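Side-chain contacts in putative ATPase, AAA family (PDB 3CTD), which probably serves as a DNA-dependent ATPase of the RarA/MGS1/WRNIP1 subfamily in the response to stalled replication, this chain being its C-terminal part: residues Tyr56-Met61 with Asn69-Arg74; Ile77-Asp82 with Asn89-Val94; Ile83-Pro88 with Asn127-Ile132; Asp99-Val104 with Phe111-Ala116. The protein carries 1 engineered substitution. One frame throughout, in Å; residues are numbered along the deposited sequence.

In the fold
The four contacts show how an all-helical C-terminal part of a RarA-family ATPase is built from neighbours in sequence. Interaction 1 (helices 51-63 and 68-83), interaction 2 (helices 68-83 and 90-104) and interaction 4 (helices 90-104 and 110-121) come one after another along the chain, each pairing consecutive helices. Interactions 1 and 4 have centres about 12 Å apart and meet where Phe72 and Ile71 pack on Leu113. Interaction 3 is the long-range closure: its segments interleave in sequence with those of interaction 2, about 9 Å away between centres, and interaction 4 lies between them. All four belong to the MgsA-type C-terminal region, and each borders other subunits of the tetramer.

Interaction 1 of 4, residues Tyr56-Met61 with Asn69-Arg74; sequences YWLANM and NFIFRR
Ile71 is the shared partner of both apolar contacts here, receiving Leu58 and Met61 from helix 51-63 onto its two branches. Met61 comes tip to tip: its terminal methyl CE lies 4.1 Å from Ile71 CG1. The methionine chain bends at its last torsion (chi3 -67°), which turns CE off the line of CB, CG and SD. Leu58 serves the other branch, with its CD1 4.2 Å from Ile71 CG2. That isoleucine methyl stands anti to its own backbone N (CG1 being anti to the carbonyl carbon, chi1 -60°), and the two branches are thereby split between the two partners. The backbones stay well apart, the nearest CA atoms, those of Leu58 and Ile71, being 8.5 Å from each other, with the ends of Leu58 and Met61 reaching across to the branches of Ile71.

No hydrogen bond crosses the pair. A polar tie of helix 51-63 points outward instead, from Trp57 NE1 to Tyr173 O of the second subunit.

Neighbouring helices and a second subunit complete the apolar surroundings. Met61 also touches Val38 and Ile39 of helix 36-47, Ile71 touches Leu113 of helix 110-121, and Leu58 packs on Ile132 of the second subunit.

As a worked case of two successive helices joined by a short connection, the pair rests on dispersion between buried branched and thioether side chains. With no directional bond across it, the fit depends on shape and on the exclusion of water rather than on polar matching.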
loop_
_atom_site.group_PDB
_atom_site.type_symbol
_atom_site.label_atom_id
_atom_site.label_comp_id
_atom_site.label_asym_id
_atom_site.label_seq_id
_atom_site.Cartn_x
_atom_site.Cartn_y
_atom_site.Cartn_z
ATOM N N TYR B 56 10.458 -18.908 -16.129
ATOM C CA TYR B 56 10.505 -20.294 -16.556
ATOM C C TYR B 56 10.105 -21.231 -15.423
ATOM O O TYR B 56 9.207 -22.073 -15.609
ATOM C CB TYR B 56 11.886 -20.607 -17.110
ATOM C CG TYR B 56 12.057 -21.999 -17.582
ATOM C CD1 TYR B 56 11.723 -22.362 -18.882
ATOM C CD2 TYR B 56 12.556 -22.967 -16.730
ATOM C CE1 TYR B 56 11.853 -23.675 -19.306
ATOM C CE2 TYR B 56 12.712 -24.275 -17.140
ATOM C CZ TYR B 56 12.363 -24.633 -18.426
ATOM O OH TYR B 56 12.544 -25.942 -18.837
ATOM N N TRP B 57 10.679 -21.070 -14.226
ATOM C CA TRP B 57 10.268 -21.976 -13.128
ATOM C C TRP B 57 8.851 -21.730 -12.648
ATOM O O TRP B 57 8.174 -22.659 -12.235
ATOM C CB TRP B 57 11.279 -21.991 -11.947
ATOM C CG TRP B 57 12.671 -22.319 -12.416
ATOM C CD1 TRP B 57 13.719 -21.465 -12.489
ATOM C CD2 TRP B 57 13.126 -23.579 -12.954
ATOM N NE1 TRP B 57 14.808 -22.110 -13.015
ATOM C CE2 TRP B 57 14.475 -23.413 -13.303
ATOM C CE3 TRP B 57 12.513 -24.843 -13.166
ATOM C CZ2 TRP B 57 15.255 -24.468 -13.850
ATOM C CZ3 TRP B 57 13.273 -25.893 -13.714
ATOM C CH2 TRP B 57 14.635 -25.688 -14.053
ATOM N N LEU B 58 8.376 -20.494 -12.694
ATOM C CA LEU B 58 6.925 -20.226 -12.456
ATOM C C LEU B 58 6.056 -21.032 -13.433
ATOM O O LEU B 58 5.155 -21.765 -13.035
ATOM C CB LEU B 58 6.581 -18.716 -12.593
ATOM C CG LEU B 58 5.120 -18.345 -12.344
ATOM C CD1 LEU B 58 4.625 -18.767 -10.937
ATOM C CD2 LEU B 58 4.957 -16.884 -12.508
ATOM N N ALA B 59 6.356 -20.902 -14.717
ATOM C CA ALA B 59 5.591 -21.577 -15.757
ATOM C C ALA B 59 5.630 -23.105 -15.547
ATOM O O ALA B 59 4.591 -23.798 -15.646
ATOM C CB ALA B 59 6.147 -21.172 -17.143
ATOM N N ASN B 60 6.827 -23.625 -15.244
ATOM C CA ASN B 60 6.984 -25.017 -14.890
ATOM C C ASN B 60 5.973 -25.406 -13.833
ATOM O O ASN B 60 5.190 -26.338 -14.006
ATOM C CB ASN B 60 8.385 -25.233 -14.337
ATOM C CG ASN B 60 8.668 -26.697 -13.997
ATOM O OD1 ASN B 60 7.930 -27.360 -13.230
ATOM N ND2 ASN B 60 9.745 -27.207 -14.555
ATOM N N MET B 61 5.974 -24.659 -12.730
ATOM C CA MET B 61 5.122 -24.977 -11.576
ATOM C C MET B 61 3.625 -25.025 -11.908
ATOM O O MET B 61 2.919 -25.935 -11.462
ATOM C CB MET B 61 5.415 -24.044 -10.382
ATOM C CG MET B 61 6.803 -24.263 -9.670
ATOM S SD MET B 61 6.876 -23.384 -8.103
ATOM C CE MET B 61 6.840 -21.766 -8.856
ATOM N N ASN B 69 -1.626 -20.890 -3.916
ATOM C CA ASN B 69 -1.413 -20.478 -2.507
ATOM C C ASN B 69 -0.033 -20.856 -2.001
ATOM O O ASN B 69 0.631 -20.050 -1.336
ATOM C CB ASN B 69 -2.471 -21.074 -1.572
ATOM C CG ASN B 69 -3.876 -20.623 -1.938
ATOM O OD1 ASN B 69 -4.147 -19.419 -2.036
ATOM N ND2 ASN B 69 -4.766 -21.591 -2.205
ATOM N N PHE B 70 0.424 -22.064 -2.335
ATOM C CA PHE B 70 1.782 -22.439 -1.997
ATOM C C PHE B 70 2.811 -21.495 -2.667
ATOM O O PHE B 70 3.717 -20.980 -2.017
ATOM C CB PHE B 70 2.035 -23.903 -2.316
ATOM C CG PHE B 70 3.419 -24.340 -2.059
ATOM C CD1 PHE B 70 3.962 -24.261 -0.787
ATOM C CD2 PHE B 70 4.199 -24.837 -3.088
ATOM C CE1 PHE B 70 5.273 -24.686 -0.535
ATOM C CE2 PHE B 70 5.510 -25.249 -2.851
ATOM C CZ PHE B 70 6.052 -25.184 -1.557
ATOM N N ILE B 71 2.644 -21.198 -3.937
ATOM C CA ILE B 71 3.607 -20.295 -4.603
ATOM C C ILE B 71 3.601 -18.906 -3.941
ATOM O O ILE B 71 4.648 -18.324 -3.682
ATOM C CB ILE B 71 3.276 -20.142 -6.109
ATOM C CG1 ILE B 71 3.326 -21.512 -6.814
ATOM C CG2 ILE B 71 4.134 -19.066 -6.750
ATOM C CD1 ILE B 71 2.534 -21.525 -8.141
ATOM N N PHE B 72 2.418 -18.386 -3.661
ATOM C CA PHE B 72 2.287 -17.089 -2.955
ATOM C C PHE B 72 2.881 -17.072 -1.546
ATOM O O PHE B 72 3.345 -16.029 -1.104
ATOM C CB PHE B 72 0.839 -16.602 -2.888
ATOM C CG PHE B 72 0.437 -15.815 -4.071
ATOM C CD1 PHE B 72 1.132 -14.653 -4.412
ATOM C CD2 PHE B 72 -0.606 -16.230 -4.866
ATOM C CE1 PHE B 72 0.773 -13.914 -5.524
ATOM C CE2 PHE B 72 -0.958 -15.485 -5.959
ATOM C CZ PHE B 72 -0.266 -14.332 -6.304
ATOM N N ARG B 73 2.878 -18.214 -0.862
ATOM C CA ARG B 73 3.519 -18.300 0.465
ATOM C C ARG B 73 5.002 -18.026 0.351
ATOM O O ARG B 73 5.537 -17.191 1.079
ATOM C CB ARG B 73 3.301 -19.674 1.113
ATOM C CG ARG B 73 2.195 -19.718 2.150
ATOM C CD ARG B 73 1.955 -21.146 2.713
ATOM N NE ARG B 73 0.602 -21.439 2.283
ATOM C CZ ARG B 73 0.211 -22.521 1.638
ATOM N NH1 ARG B 73 1.077 -23.525 1.409
ATOM N NH2 ARG B 73 -1.067 -22.582 1.263
ATOM N N ARG B 74 5.643 -18.723 -0.580
ATOM C CA ARG B 74 7.053 -18.559 -0.828
ATOM C C ARG B 74 7.405 -17.204 -1.368
ATOM O O ARG B 74 8.455 -16.689 -1.050
ATOM C CB ARG B 74 7.587 -19.654 -1.753
ATOM C CG ARG B 74 7.643 -21.017 -1.087
ATOM C CD ARG B 74 8.645 -21.152 0.114
ATOM N NE ARG B 74 8.399 -22.434 0.802
ATOM C CZ ARG B 74 8.973 -23.622 0.493
ATOM N NH1 ARG B 74 9.883 -23.713 -0.490
ATOM N NH2 ARG B 74 8.636 -24.730 1.173
#

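Interaction 2 of 4, residues Ile77-Asp82 with Asn89-Val94; sequences ISACED and NAIVVV
Ile91 and Cys80 meet along almost the whole isoleucine chain, in an antiparallel helical hairpin made by the end of helix 68-83 and the start of helix 90-104. The short axes run at 171° and come within 8.9 Å of each other, with the small Ala79 and Ala90 facing each other across the interface.

Starting at the branch point, Ile91 CB lies 3.9 Å from Cys80 SG. CG1, anti to the isoleucine's backbone N (chi1 -171°), keeps about the same distance from that sulfur, so the chain runs alongside it instead of pointing at it. At the end, CD1 draws in to 3.6 Å from Cys80 SG and reaches Ala79 as well, 4.0 Å from its CB. One methyl therefore fills the corner between two consecutive residues of the opposing helix.

Ala79 is the centre of the interface on the other side. Its single methyl points toward helix 90-104 and lies 4.4 Å from Ala90 CB, with Val94 CG2 a similar distance away. Leu76 and Leu75 of helix 68-83 extend the apolar surface beyond, against Ile91 and Val94, while Cys80 is packed from outside by Gln115 of the third subunit.

Helix 68-83 widens into a pi-type turn at residues 79-82, consistent with the probable bond of Ala79 O to Gly84 N. That same carbonyl faces a polar link between the two segments, a water that accepts from Ile91 N at 3.1 Å and lies 2.9 Å from Ala79 O.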
loop_
_atom_site.group_PDB
_atom_site.type_symbol
_atom_site.label_atom_id
_atom_site.label_comp_id
_atom_site.label_asym_id
_atom_site.label_seq_id
_atom_site.Cartn_x
_atom_site.Cartn_y
_atom_site.Cartn_z
ATOM N N ILE B 77 7.134 -14.912 1.847
ATOM C CA ILE B 77 8.394 -15.184 2.540
ATOM C C ILE B 77 9.620 -14.530 1.903
ATOM O O ILE B 77 10.388 -13.851 2.567
ATOM C CB ILE B 77 8.645 -16.697 2.646
ATOM C CG1 ILE B 77 7.484 -17.358 3.420
ATOM C CG2 ILE B 77 10.020 -16.984 3.266
ATOM C CD1 ILE B 77 7.604 -18.905 3.532
ATOM N N SER B 78 9.827 -14.764 0.616
ATOM C CA SER B 78 10.975 -14.225 -0.062
ATOM C C SER B 78 10.945 -12.667 -0.078
ATOM O O SER B 78 11.986 -12.001 0.013
ATOM C CB SER B 78 11.074 -14.839 -1.458
ATOM O OG SER B 78 11.655 -13.884 -2.307
ATOM N N ALA B 79 9.763 -12.078 -0.125
ATOM C CA ALA B 79 9.671 -10.624 -0.001
ATOM C C ALA B 79 10.249 -10.043 1.310
ATOM O O ALA B 79 10.626 -8.869 1.380
ATOM C CB ALA B 79 8.207 -10.177 -0.212
ATOM N N CYS B 80 10.313 -10.844 2.364
ATOM C CA CYS B 80 10.903 -10.366 3.618
ATOM C C CYS B 80 12.291 -10.953 3.861
ATOM O O CYS B 80 13.180 -10.290 4.419
ATOM C CB CYS B 80 9.971 -10.629 4.823
ATOM S SG CYS B 80 8.426 -9.663 4.643
ATOM N N GLU B 81 12.481 -12.192 3.433
ATOM C CA GLU B 81 13.747 -12.836 3.641
ATOM C C GLU B 81 14.835 -12.380 2.664
ATOM O O GLU B 81 15.977 -12.210 3.073
ATOM C CB GLU B 81 13.590 -14.333 3.567
ATOM C CG GLU B 81 14.906 -15.005 3.428
ATOM C CD GLU B 81 14.848 -16.513 3.601
ATOM O OE1 GLU B 81 15.693 -17.015 4.362
ATOM O OE2 GLU B 81 13.992 -17.197 2.998
ATOM N N ASP B 82 14.483 -12.165 1.385
ATOM C CA ASP B 82 15.477 -11.926 0.326
ATOM C C ASP B 82 15.429 -10.506 -0.190
ATOM O O ASP B 82 16.417 -10.024 -0.673
ATOM C CB ASP B 82 15.272 -12.862 -0.857
ATOM C CG ASP B 82 15.531 -14.315 -0.522
ATOM O OD1 ASP B 82 16.664 -14.648 -0.094
ATOM O OD2 ASP B 82 14.595 -15.137 -0.713
ATOM N N ASN B 89 8.249 -2.158 0.686
ATOM C CA ASN B 89 6.967 -2.151 -0.016
ATOM C C ASN B 89 6.708 -3.489 -0.748
ATOM O O ASN B 89 5.560 -3.861 -1.070
ATOM C CB ASN B 89 6.922 -0.945 -0.981
ATOM C CG ASN B 89 5.530 -0.714 -1.575
ATOM O OD1 ASN B 89 4.562 -0.465 -0.855
ATOM N ND2 ASN B 89 5.433 -0.784 -2.903
ATOM N N ALA B 90 7.781 -4.238 -0.998
ATOM C CA ALA B 90 7.678 -5.501 -1.717
ATOM C C ALA B 90 6.635 -6.409 -1.083
ATOM O O ALA B 90 5.878 -7.061 -1.806
ATOM C CB ALA B 90 9.078 -6.219 -1.798
ATOM N N ILE B 91 6.611 -6.479 0.254
ATOM C CA ILE B 91 5.624 -7.331 0.917
ATOM C C ILE B 91 4.215 -6.797 0.665
ATOM O O ILE B 91 3.306 -7.577 0.525
ATOM C CB ILE B 91 5.907 -7.586 2.440
ATOM C CG1 ILE B 91 4.975 -8.638 3.009
ATOM C CG2 ILE B 91 5.753 -6.328 3.275
ATOM C CD1 ILE B 91 5.434 -10.015 2.719
ATOM N N VAL B 92 4.044 -5.480 0.566
ATOM C CA VAL B 92 2.722 -4.935 0.286
ATOM C C VAL B 92 2.281 -5.309 -1.126
ATOM O O VAL B 92 1.145 -5.671 -1.330
ATOM C CB VAL B 92 2.701 -3.385 0.433
ATOM C CG1 VAL B 92 1.303 -2.799 0.057
ATOM C CG2 VAL B 92 3.183 -2.938 1.846
ATOM N N VAL B 93 3.185 -5.232 -2.102
ATOM C CA VAL B 93 2.815 -5.478 -3.492
ATOM C C VAL B 93 2.444 -6.961 -3.677
ATOM O O VAL B 93 1.423 -7.301 -4.296
ATOM C CB VAL B 93 3.976 -5.066 -4.470
ATOM C CG1 VAL B 93 3.764 -5.622 -5.913
ATOM C CG2 VAL B 93 4.182 -3.537 -4.479
ATOM N N VAL B 94 3.290 -7.844 -3.178
ATOM C CA VAL B 94 3.057 -9.270 -3.315
ATOM C C VAL B 94 1.782 -9.693 -2.591
ATOM O O VAL B 94 1.060 -10.538 -3.083
ATOM C CB VAL B 94 4.204 -10.082 -2.698
ATOM C CG1 VAL B 94 3.796 -11.509 -2.623
ATOM C CG2 VAL B 94 5.472 -9.895 -3.510
HETATM O O HOH W 1 9.448 -6.248 1.532
#

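Interaction 3 of 4, residues Ile83-Pro88 with Asn127-Ile132; sequences IGLADP and NSTKSI
Gly84, the first residue to leave helix 68-83, meets Thr129 through bare backbone, its CA 4.5 Å from Thr129 CG2. A side chain on Gly84 would point toward Thr129, its CB falling 3.6 Å from Thr129 CG2, which along with the positive phi (62°) suits glycine. The hydroxyl of that threonine is engaged by the helix end itself, bonding to Cys80 O.

Leu85 follows, with two roles. Its CD1 comes 4.1 Å from Ser128 OG, and its CG lies beside Thr129 CG2. Its backbone N donates to a water at 2.8 Å, and this water in turn donates to Ser128 OG at 2.9 Å, a relay across the contact. Ser128 OG is further bonded to Glu192 OE1 and Trp184 NE1, so several partners fix this buried hydroxyl. Farther on, Asp87 uses OD1 to cap Asn89 N, preparing the entry into the next helix.

The contact thus fits the link between helices 68-83 and 90-104 against the 3-10 turn that leads into helix 131-139. Helix 191-197 covers Leu85 and Pro88, and Phe111 of the third subunit packs on Thr129.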
loop_
_atom_site.group_PDB
_atom_site.type_symbol
_atom_site.label_atom_id
_atom_site.label_comp_id
_atom_site.label_asym_id
_atom_site.label_seq_id
_atom_site.Cartn_x
_atom_site.Cartn_y
_atom_site.Cartn_z
ATOM N N ILE B 83 14.287 -9.831 -0.140
ATOM C CA ILE B 83 14.253 -8.410 -0.521
ATOM C C ILE B 83 14.256 -7.564 0.769
ATOM O O ILE B 83 15.161 -6.745 1.015
ATOM C CB ILE B 83 12.993 -8.064 -1.404
ATOM C CG1 ILE B 83 13.141 -8.531 -2.852
ATOM C CG2 ILE B 83 12.644 -6.568 -1.365
ATOM C CD1 ILE B 83 13.407 -9.933 -2.980
ATOM N N GLY B 84 13.249 -7.768 1.602
ATOM C CA GLY B 84 13.259 -7.228 2.972
ATOM C C GLY B 84 13.314 -5.724 2.990
ATOM O O GLY B 84 12.678 -5.060 2.152
ATOM N N LEU B 85 14.098 -5.164 3.917
ATOM C CA LEU B 85 14.217 -3.708 3.991
ATOM C C LEU B 85 15.031 -3.070 2.835
ATOM O O LEU B 85 15.383 -1.879 2.880
ATOM C CB LEU B 85 14.782 -3.301 5.353
ATOM C CG LEU B 85 14.062 -3.990 6.502
ATOM C CD1 LEU B 85 14.837 -3.709 7.724
ATOM C CD2 LEU B 85 12.678 -3.418 6.638
ATOM N N ALA B 86 15.355 -3.842 1.810
ATOM C CA ALA B 86 15.912 -3.200 0.605
ATOM C C ALA B 86 14.743 -2.448 -0.048
ATOM O O ALA B 86 14.924 -1.394 -0.669
ATOM C CB ALA B 86 16.528 -4.230 -0.345
ATOM N N ASP B 87 13.536 -3.001 0.107
ATOM C CA ASP B 87 12.294 -2.365 -0.339
ATOM C C ASP B 87 11.121 -2.939 0.477
ATOM O O ASP B 87 10.494 -3.928 0.090
ATOM C CB ASP B 87 12.088 -2.568 -1.851
ATOM C CG ASP B 87 10.734 -2.021 -2.362
ATOM O OD1 ASP B 87 10.053 -1.253 -1.653
ATOM O OD2 ASP B 87 10.319 -2.389 -3.484
ATOM N N PRO B 88 10.810 -2.302 1.609
ATOM C CA PRO B 88 9.792 -2.903 2.455
ATOM C C PRO B 88 8.391 -2.808 1.832
ATOM O O PRO B 88 7.454 -3.338 2.380
ATOM C CB PRO B 88 9.887 -2.098 3.746
ATOM C CG PRO B 88 10.494 -0.783 3.348
ATOM C CD PRO B 88 11.263 -0.974 2.093
ATOM N N ASN B 127 19.327 -9.504 2.845
ATOM C CA ASN B 127 18.905 -10.521 3.829
ATOM C C ASN B 127 18.929 -10.007 5.299
ATOM O O ASN B 127 18.979 -10.824 6.255
ATOM C CB ASN B 127 19.757 -11.801 3.724
ATOM C CG ASN B 127 21.220 -11.579 4.134
ATOM O OD1 ASN B 127 21.657 -10.454 4.360
ATOM N ND2 ASN B 127 21.971 -12.649 4.225
ATOM N N SER B 128 18.910 -8.678 5.491
ATOM C CA SER B 128 19.111 -8.138 6.839
ATOM C C SER B 128 18.037 -8.540 7.883
ATOM O O SER B 128 18.298 -8.450 9.077
ATOM C CB SER B 128 19.389 -6.630 6.836
ATOM O OG SER B 128 18.197 -5.851 6.794
ATOM N N THR B 129 16.869 -9.028 7.457
ATOM C CA THR B 129 15.892 -9.514 8.415
ATOM C C THR B 129 16.293 -10.825 9.042
ATOM O O THR B 129 15.628 -11.243 9.993
ATOM C CB THR B 129 14.514 -9.738 7.801
ATOM O OG1 THR B 129 14.622 -10.727 6.768
ATOM C CG2 THR B 129 13.914 -8.391 7.250
ATOM N N LYS B 130 17.335 -11.482 8.509
ATOM C CA LYS B 130 17.858 -12.747 9.111
ATOM C C LYS B 130 18.530 -12.483 10.495
ATOM O O LYS B 130 18.770 -13.403 11.271
ATOM C CB LYS B 130 18.826 -13.516 8.158
ATOM N N SER B 131 18.813 -11.214 10.763
ATOM C CA SER B 131 19.359 -10.726 12.021
ATOM C C SER B 131 18.695 -11.315 13.234
ATOM O O SER B 131 19.347 -11.538 14.245
ATOM C CB SER B 131 19.161 -9.230 12.090
ATOM O OG SER B 131 20.073 -8.634 11.199
ATOM N N ILE B 132 17.386 -11.525 13.149
ATOM C CA ILE B 132 16.622 -11.964 14.306
ATOM C C ILE B 132 17.230 -13.257 14.812
ATOM O O ILE B 132 17.209 -13.510 15.999
ATOM C CB ILE B 132 15.106 -12.159 13.959
ATOM C CG1 ILE B 132 14.329 -12.824 15.114
ATOM C CG2 ILE B 132 14.987 -13.028 12.746
ATOM C CD1 ILE B 132 14.408 -12.060 16.436
HETATM O O HOH W 2 16.113 -6.733 4.939
#

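Interaction 4 of 4, residues Asp99-Val104 with Phe111-Ala116; sequences DAFDRV and FFLSQA
Ala100 sits squarely over the Phe112 ring, and this CH-pi contact organises the meeting of two nearly antiparallel helices, 90-104 and 110-121, whose short axes lie 9.5 Å apart. Ala100 CB is 3.5 Å from the centroid of the Phe112 ring and 11° off its normal, which leaves the methyl nearly equidistant from all six carbons. With CG anti to its own carbonyl carbon (chi1 -58°) the ring is carried across to helix 90-104, and its turn about CB-CG (chi2 -71°) lays one face against Ala100.

Two further atoms approach the same ring at a slant. Phe101 N is 4.2 Å from Phe112 CD2, and Val104 CB is 4.4 Å from Phe112 CE2, so the ring lies along one turn of the partner helix. A serine in place of Phe112 would probably leave the Ala100 methyl without an aromatic face to rest on and open a gap beside Val104.

Phe101 and Leu113 form the second pairing, set differently. They cross obliquely, with Leu113 CD1 4.1 Å from Phe101 CE1. Phe101 is also placed by an edge-to-face stack with Phe106, in the link between the helices, and Leu113 continues onto Ile71 and Phe72 of helix 68-83. Cys80 of the second subunit packs against Phe112, bringing the ring into an interface between chains.

No hydrogen bond joins the two segments. Between them the contact rests on a polarisable ring lying against a small methyl and on aliphatic-aromatic packing, an apolar chemistry in which the snug seat of one alanine lets the phenylalanine lie close to the opposing backbone.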
loop_
_atom_site.group_PDB
_atom_site.type_symbol
_atom_site.label_atom_id
_atom_site.label_comp_id
_atom_site.label_asym_id
_atom_site.label_seq_id
_atom_site.Cartn_x
_atom_site.Cartn_y
_atom_site.Cartn_z
ATOM N N ASP B 99 -3.975 -11.176 -2.824
ATOM C CA ASP B 99 -5.386 -10.806 -2.754
ATOM C C ASP B 99 -6.044 -10.680 -4.129
ATOM O O ASP B 99 -7.235 -11.003 -4.303
ATOM C CB ASP B 99 -5.602 -9.505 -1.985
ATOM C CG ASP B 99 -5.225 -9.624 -0.576
ATOM O OD1 ASP B 99 -5.141 -10.744 -0.070
ATOM O OD2 ASP B 99 -4.973 -8.595 0.046
ATOM N N ALA B 100 -5.312 -10.180 -5.118
ATOM C CA ALA B 100 -5.933 -10.045 -6.424
ATOM C C ALA B 100 -6.237 -11.455 -6.956
ATOM O O ALA B 100 -7.346 -11.729 -7.407
ATOM C CB ALA B 100 -5.066 -9.272 -7.341
ATOM N N PHE B 101 -5.305 -12.381 -6.787
ATOM C CA PHE B 101 -5.533 -13.742 -7.228
ATOM C C PHE B 101 -6.770 -14.379 -6.548
ATOM O O PHE B 101 -7.580 -15.016 -7.246
ATOM C CB PHE B 101 -4.260 -14.602 -7.072
ATOM C CG PHE B 101 -4.400 -15.987 -7.650
ATOM C CD1 PHE B 101 -3.899 -16.280 -8.915
ATOM C CD2 PHE B 101 -5.089 -16.983 -6.950
ATOM C CE1 PHE B 101 -4.049 -17.560 -9.468
ATOM C CE2 PHE B 101 -5.254 -18.243 -7.490
ATOM C CZ PHE B 101 -4.739 -18.543 -8.761
ATOM N N ASP B 102 -6.921 -14.227 -5.222
ATOM C CA ASP B 102 -8.146 -14.704 -4.533
ATOM C C ASP B 102 -9.421 -14.143 -5.158
ATOM O O ASP B 102 -10.404 -14.845 -5.315
ATOM C CB ASP B 102 -8.106 -14.558 -2.977
ATOM C CG ASP B 102 -7.120 -15.602 -2.303
ATOM O OD1 ASP B 102 -6.863 -16.687 -2.911
ATOM O OD2 ASP B 102 -6.566 -15.357 -1.189
ATOM N N ARG B 103 -9.407 -12.894 -5.580
ATOM C CA ARG B 103 -10.607 -12.349 -6.199
ATOM C C ARG B 103 -10.825 -12.851 -7.615
ATOM O O ARG B 103 -11.970 -12.938 -8.045
ATOM C CB ARG B 103 -10.617 -10.811 -6.182
ATOM N N VAL B 104 -9.769 -13.197 -8.359
ATOM C CA VAL B 104 -9.955 -13.389 -9.811
ATOM C C VAL B 104 -9.764 -14.870 -10.213
ATOM O O VAL B 104 -10.476 -15.402 -11.044
ATOM C CB VAL B 104 -9.082 -12.402 -10.636
ATOM C CG1 VAL B 104 -9.276 -12.612 -12.091
ATOM C CG2 VAL B 104 -9.516 -10.917 -10.407
ATOM N N PHE B 111 -1.349 -13.688 -14.244
ATOM C CA PHE B 111 -0.651 -12.410 -14.331
ATOM C C PHE B 111 -0.228 -11.832 -12.955
ATOM O O PHE B 111 0.736 -11.066 -12.856
ATOM C CB PHE B 111 -1.563 -11.376 -14.998
ATOM C CG PHE B 111 -1.847 -11.617 -16.482
ATOM C CD1 PHE B 111 -1.415 -10.685 -17.445
ATOM C CD2 PHE B 111 -2.604 -12.720 -16.916
ATOM C CE1 PHE B 111 -1.693 -10.871 -18.825
ATOM C CE2 PHE B 111 -2.891 -12.923 -18.285
ATOM C CZ PHE B 111 -2.439 -11.989 -19.241
ATOM N N PHE B 112 -1.008 -12.114 -11.913
ATOM C CA PHE B 112 -0.667 -11.637 -10.560
ATOM C C PHE B 112 0.480 -12.496 -10.023
ATOM O O PHE B 112 1.378 -11.959 -9.390
ATOM C CB PHE B 112 -1.880 -11.610 -9.612
ATOM C CG PHE B 112 -2.967 -10.759 -10.112
ATOM C CD1 PHE B 112 -2.829 -9.373 -10.126
ATOM C CD2 PHE B 112 -4.101 -11.321 -10.647
ATOM C CE1 PHE B 112 -3.841 -8.553 -10.650
ATOM C CE2 PHE B 112 -5.134 -10.521 -11.179
ATOM C CZ PHE B 112 -5.002 -9.139 -11.171
ATOM N N LEU B 113 0.505 -13.799 -10.346
ATOM C CA LEU B 113 1.673 -14.618 -9.994
ATOM C C LEU B 113 2.905 -14.046 -10.677
ATOM O O LEU B 113 3.962 -13.796 -10.057
ATOM C CB LEU B 113 1.449 -16.082 -10.379
ATOM C CG LEU B 113 0.515 -16.905 -9.451
ATOM C CD1 LEU B 113 -0.050 -18.227 -10.100
ATOM C CD2 LEU B 113 1.129 -17.191 -8.056
ATOM N N SER B 114 2.752 -13.807 -11.968
ATOM C CA SER B 114 3.793 -13.209 -12.761
ATOM C C SER B 114 4.244 -11.820 -12.275
ATOM O O SER B 114 5.444 -11.627 -12.077
ATOM C CB SER B 114 3.358 -13.198 -14.211
ATOM O OG SER B 114 4.271 -12.455 -14.931
ATOM N N GLN B 115 3.328 -10.862 -12.054
ATOM C CA GLN B 115 3.730 -9.555 -11.463
ATOM C C GLN B 115 4.539 -9.692 -10.160
ATOM O O GLN B 115 5.596 -9.059 -9.976
ATOM C CB GLN B 115 2.523 -8.677 -11.170
ATOM C CG GLN B 115 2.862 -7.444 -10.366
ATOM C CD GLN B 115 2.000 -6.232 -10.731
ATOM O OE1 GLN B 115 1.273 -6.275 -11.708
ATOM N NE2 GLN B 115 2.053 -5.165 -9.924
ATOM N N ALA B 116 3.993 -10.477 -9.227
ATOM C CA ALA B 116 4.628 -10.677 -7.947
ATOM C C ALA B 116 6.040 -11.275 -8.119
ATOM O O ALA B 116 7.027 -10.806 -7.520
ATOM C CB ALA B 116 3.758 -11.566 -7.076
#